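Side-chain contact in sulfur carrier protein ThiS (Escherichia coli, PDB 1ZUD), which carries sulfur at its C-terminus and donates it in the synthesis of the thiazole phosphate moiety of thiamine phosphate: residues Ala32-Ala35 with Ile40-Arg43. Sequence-based numbering, arbitrary orientation.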
loop_
_atom_site.group_PDB
_atom_site.type_symbol
_atom_site.label_atom_id
_atom_site.label_comp_id
_atom_site.label_asym_id
_atom_site.label_seq_id
_atom_site.Cartn_x
_atom_site.Cartn_y
_atom_site.Cartn_z
ATOM N N ALA D 32 15.601 13.704 -13.477
ATOM C CA ALA D 32 14.189 13.790 -13.869
ATOM C C ALA D 32 13.781 12.780 -14.918
ATOM O O ALA D 32 14.611 12.284 -15.671
ATOM C CB ALA D 32 13.863 15.250 -14.390
ATOM N N ALA D 33 12.507 12.409 -14.944
ATOM C CA ALA D 33 12.064 11.505 -15.996
ATOM C C ALA D 33 10.810 12.198 -16.488
ATOM O O ALA D 33 10.227 13.018 -15.784
ATOM C CB ALA D 33 11.749 10.076 -15.461
ATOM N N LEU D 34 10.405 11.873 -17.698
ATOM C CA LEU D 34 9.260 12.526 -18.305
ATOM C C LEU D 34 8.317 11.502 -18.983
ATOM O O LEU D 34 8.765 10.514 -19.593
ATOM C CB LEU D 34 9.796 13.575 -19.327
ATOM C CG LEU D 34 8.691 14.387 -20.011
ATOM C CD1 LEU D 34 8.917 15.857 -19.723
ATOM C CD2 LEU D 34 8.628 14.078 -21.495
ATOM N N ALA D 35 7.012 11.720 -18.839
ATOM C CA ALA D 35 6.044 10.869 -19.499
ATOM C C ALA D 35 5.181 11.758 -20.395
ATOM O O ALA D 35 4.910 12.929 -20.057
ATOM C CB ALA D 35 5.159 10.182 -18.502
ATOM N N ILE D 40 6.597 6.759 -20.658
ATOM C CA ILE D 40 7.884 7.387 -20.433
ATOM C C ILE D 40 8.555 7.665 -21.788
ATOM O O ILE D 40 8.475 6.848 -22.689
ATOM C CB ILE D 40 8.828 6.436 -19.681
ATOM C CG1 ILE D 40 8.207 6.117 -18.297
ATOM C CG2 ILE D 40 10.245 7.080 -19.561
ATOM C CD1 ILE D 40 8.189 7.321 -17.363
ATOM N N VAL D 41 9.213 8.806 -21.874
ATOM C CA VAL D 41 9.991 9.207 -23.033
ATOM C C VAL D 41 11.434 9.228 -22.487
ATOM O O VAL D 41 11.786 10.103 -21.709
ATOM C CB VAL D 41 9.641 10.620 -23.544
ATOM C CG1 VAL D 41 10.568 10.933 -24.744
ATOM C CG2 VAL D 41 8.193 10.680 -24.015
ATOM N N PRO D 42 12.260 8.241 -22.858
ATOM C CA PRO D 42 13.645 8.186 -22.378
ATOM C C PRO D 42 14.370 9.520 -22.615
ATOM O O PRO D 42 14.265 10.125 -23.670
ATOM C CB PRO D 42 14.240 7.019 -23.169
ATOM C CG PRO D 42 13.081 6.127 -23.429
ATOM C CD PRO D 42 11.987 7.125 -23.811
ATOM N N ARG D 43 15.125 9.954 -21.617
ATOM C CA ARG D 43 15.827 11.220 -21.667
ATOM C C ARG D 43 16.701 11.348 -22.901
ATOM O O ARG D 43 16.895 12.444 -23.408
ATOM C CB ARG D 43 16.711 11.369 -20.437
ATOM C CG ARG D 43 16.877 12.772 -19.981
ATOM C CD ARG D 43 16.852 12.746 -18.459
ATOM N NE ARG D 43 18.199 12.831 -17.965
ATOM C CZ ARG D 43 18.592 12.449 -16.750
ATOM N NH1 ARG D 43 17.728 11.921 -15.819
ATOM N NH2 ARG D 43 19.882 12.597 -16.485
HETATM O O HOH W 1 12.119 10.064 -18.836
#
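R43 reaches back from its loop to A32 on strand 32-36. From CB and CG its side chain runs to CD, which comes within 3.6 Å of A32 O; bends at chi2 and chi3 then carry it through NE to CZ, 4.1 Å from the same oxygen, and to NH1. NH1 donates to A32 O at 3.1 Å, on a lone pair in the carbonyl plane, with A32 O 18° out of the guanidinium plane. NH2 forms a salt bridge with D176 of the neighbouring ThiF chain, a double use that suits arginine. With alanine in place of R43, A32 O would probably lose this donor and D176 of ThiF this positive charge.

The two segments belong to the ubiquitin-like fold of ThiS, where 32-36 runs antiparallel to the short strand 39-40, outermost within this chain. A35 and I40 form a non-hydrogen-bonded pair, their CA atoms 4.0 Å apart. The branched apolar side chain of I40 sets CG2 3.7 Å from L34 O and CD1 4.3 Å from the small A35 CB, and also packs on L173 of ThiF. V41 N gives L34 O a nearly straight bond of 2.9 Å (169°). Beyond it the two segments diverge, and a water bridges L34 N and V41 O, which also accepts from W46 NE1. L34 lies alongside V41, CD2 being 4.1 Å from V41 CB; both are apolar residues suited to this buried side, where L34 also touches I57 and W46.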